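Long-range contact in acetyl-CoA acetyltransferase (PDB 6BN2), which probably condenses two acetyl-CoA molecules reversibly into acetoacetyl-CoA and free CoA, as a member of the thiolase family: residues Ile318-Phe323 with Val345-Gly350. Residues are numbered along the deposited sequence; the frame is centred on the assembly and turned at random.
Sequences IDFFEF and VNVNGG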
loop_
_atom_site.group_PDB
_atom_site.type_symbol
_atom_site.label_atom_id
_atom_site.label_comp_id
_atom_site.label_asym_id
_atom_site.label_seq_id
_atom_site.Cartn_x
_atom_site.Cartn_y
_atom_site.Cartn_z
ATOM N N ILE A 318 -22.411 3.907 21.356
ATOM C CA ILE A 318 -21.185 3.116 21.393
ATOM C C ILE A 318 -20.886 2.723 22.833
ATOM O O ILE A 318 -20.838 3.580 23.724
ATOM C CB ILE A 318 -20.004 3.892 20.796
ATOM C CG1 ILE A 318 -20.317 4.369 19.371
ATOM C CG2 ILE A 318 -18.755 3.015 20.852
ATOM C CD1 ILE A 318 -20.646 3.234 18.381
ATOM N N ASP A 319 -20.698 1.419 23.066
ATOM C CA ASP A 319 -20.439 0.937 24.419
ATOM C C ASP A 319 -18.965 1.048 24.798
ATOM O O ASP A 319 -18.642 1.386 25.943
ATOM C CB ASP A 319 -20.895 -0.516 24.549
ATOM C CG ASP A 319 -22.411 -0.664 24.465
ATOM O OD1 ASP A 319 -23.124 0.234 24.962
ATOM O OD2 ASP A 319 -22.897 -1.683 23.923
ATOM N N PHE A 320 -18.066 0.745 23.863
ATOM C CA PHE A 320 -16.634 0.757 24.137
ATOM C C PHE A 320 -15.885 1.281 22.931
ATOM O O PHE A 320 -16.311 1.090 21.790
ATOM C CB PHE A 320 -16.117 -0.642 24.514
ATOM C CG PHE A 320 -16.580 -1.070 25.863
ATOM C CD1 PHE A 320 -17.760 -1.795 26.015
ATOM C CD2 PHE A 320 -15.883 -0.674 26.996
ATOM C CE1 PHE A 320 -18.226 -2.139 27.291
ATOM C CE2 PHE A 320 -16.333 -1.029 28.275
ATOM C CZ PHE A 320 -17.505 -1.758 28.421
ATOM N N PHE A 321 -14.748 1.924 23.207
ATOM C CA PHE A 321 -13.922 2.567 22.190
ATOM C C PHE A 321 -12.494 2.059 22.294
ATOM O O PHE A 321 -11.992 1.821 23.398
ATOM C CB PHE A 321 -13.864 4.091 22.363
ATOM C CG PHE A 321 -15.200 4.768 22.324
ATOM C CD1 PHE A 321 -15.990 4.836 23.469
ATOM C CD2 PHE A 321 -15.653 5.374 21.155
ATOM C CE1 PHE A 321 -17.223 5.486 23.451
ATOM C CE2 PHE A 321 -16.892 6.026 21.122
ATOM C CZ PHE A 321 -17.673 6.082 22.269
ATOM N N GLU A 322 -11.821 1.964 21.143
ATOM C CA GLU A 322 -10.371 1.771 21.103
ATOM C C GLU A 322 -9.804 2.911 20.279
ATOM O O GLU A 322 -10.031 2.965 19.068
ATOM C CB GLU A 322 -9.986 0.427 20.483
ATOM C CG GLU A 322 -10.224 -0.759 21.382
ATOM C CD GLU A 322 -9.147 -0.901 22.442
ATOM O OE1 GLU A 322 -9.504 -1.270 23.581
ATOM O OE2 GLU A 322 -7.958 -0.661 22.143
ATOM N N PHE A 323 -9.105 3.834 20.932
ATOM C CA PHE A 323 -8.386 4.921 20.268
ATOM C C PHE A 323 -6.897 4.661 20.433
ATOM O O PHE A 323 -6.410 4.590 21.567
ATOM C CB PHE A 323 -8.726 6.277 20.887
ATOM C CG PHE A 323 -10.002 6.878 20.408
ATOM C CD1 PHE A 323 -10.024 7.645 19.252
ATOM C CD2 PHE A 323 -11.164 6.747 21.146
ATOM C CE1 PHE A 323 -11.205 8.237 18.812
ATOM C CE2 PHE A 323 -12.341 7.326 20.712
ATOM C CZ PHE A 323 -12.365 8.068 19.546
ATOM N N VAL A 345 -12.917 3.687 27.274
ATOM C CA VAL A 345 -11.920 3.831 26.218
ATOM C C VAL A 345 -10.667 3.057 26.616
ATOM O O VAL A 345 -10.124 3.273 27.708
ATOM C CB VAL A 345 -11.575 5.314 25.950
ATOM C CG1 VAL A 345 -10.605 5.427 24.779
ATOM C CG2 VAL A 345 -12.844 6.148 25.694
ATOM N N ASN A 346 -10.200 2.178 25.714
ATOM C CA ASN A 346 -8.966 1.396 25.892
ATOM C C ASN A 346 -8.959 0.679 27.235
ATOM O O ASN A 346 -8.023 0.813 28.031
ATOM C CB ASN A 346 -7.716 2.278 25.755
ATOM C CG ASN A 346 -7.605 2.928 24.395
ATOM O OD1 ASN A 346 -8.376 2.631 23.493
ATOM N ND2 ASN A 346 -6.630 3.825 24.243
ATOM N N VAL A 347 -10.034 -0.074 27.503
ATOM C CA VAL A 347 -10.254 -0.590 28.858
ATOM C C VAL A 347 -9.284 -1.703 29.242
ATOM O O VAL A 347 -9.107 -1.963 30.446
ATOM C CB VAL A 347 -11.715 -1.046 29.041
ATOM C CG1 VAL A 347 -12.677 0.128 28.766
ATOM C CG2 VAL A 347 -12.042 -2.240 28.193
ATOM N N ASN A 348 -8.639 -2.349 28.264
ATOM C CA ASN A 348 -7.631 -3.370 28.532
ATOM C C ASN A 348 -6.214 -2.828 28.378
ATOM O O ASN A 348 -5.260 -3.609 28.297
ATOM C CB ASN A 348 -7.825 -4.581 27.613
ATOM C CG ASN A 348 -9.085 -5.371 27.934
ATOM O OD1 ASN A 348 -9.756 -5.116 28.940
ATOM N ND2 ASN A 348 -9.406 -6.348 27.079
ATOM N N GLY A 349 -6.057 -1.512 28.337
ATOM C CA GLY A 349 -4.765 -0.909 28.092
ATOM C C GLY A 349 -4.632 -0.483 26.643
ATOM O O GLY A 349 -5.437 -0.831 25.777
ATOM N N GLY A 350 -3.596 0.301 26.379
ATOM C CA GLY A 350 -3.392 0.805 25.031
ATOM C C GLY A 350 -1.925 0.895 24.668
ATOM O O GLY A 350 -1.060 0.464 25.432
HETATM O O HOH W 1 -11.685 -0.555 25.071
HETATM O O HOH W 2 -7.988 -1.986 25.548
HETATM O O HOH W 3 -5.607 -1.223 23.079
HETATM O O HOH W 4 -6.531 1.572 21.415
#
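F321 and V345 form a single beta bridge, and N346 N donates a hydrogen bond of 3.0 Å to F321 O. F321 also pairs with K344, so the chain entering V345 runs beside strand 320-323. Past the bridge, the N346 side chain takes over from its backbone. Its amide reaches both backbone polar groups of F323. N346 OD1 accepts F323 N at 2.9 Å, in the carbonyl plane and on a lone pair, while N346 ND2 gives a hydrogen to F323 O at 2.8 Å. ND2 also bonds E325 OE2, so the rotation of the amide is fixed. The E322 chain bends at chi2 (-78°), which brings its carboxylate back over N346, with E322 OE1 3.6 Å from N346 CA. Waters make the link. One joins E322 OE1, F321 O and V347 N; another lies 2.6 Å from E322 OE1 and bridges to N348 N and G349 O. The loop backbone is thus tied to a buried carboxylate. Apolar contacts flank this polar centre. In the modelled conformer of F323, V345 CG1 comes to the ring edge, and V345 CG2 packs against F321 CB. V347 CG1 meets the edge of the F320 ring, 3.7 Å from F320 CD2, and helix 358-375 touches both residues through V372. N346 to G349 form a type I turn, and G350 sits at the N-cap position of helix 351-354. The arrangement fastens the loop before that helix to the outermost strand of the C-terminal half of the thiolase fold, beside strand 380-387, which carries the predicted active-site C386.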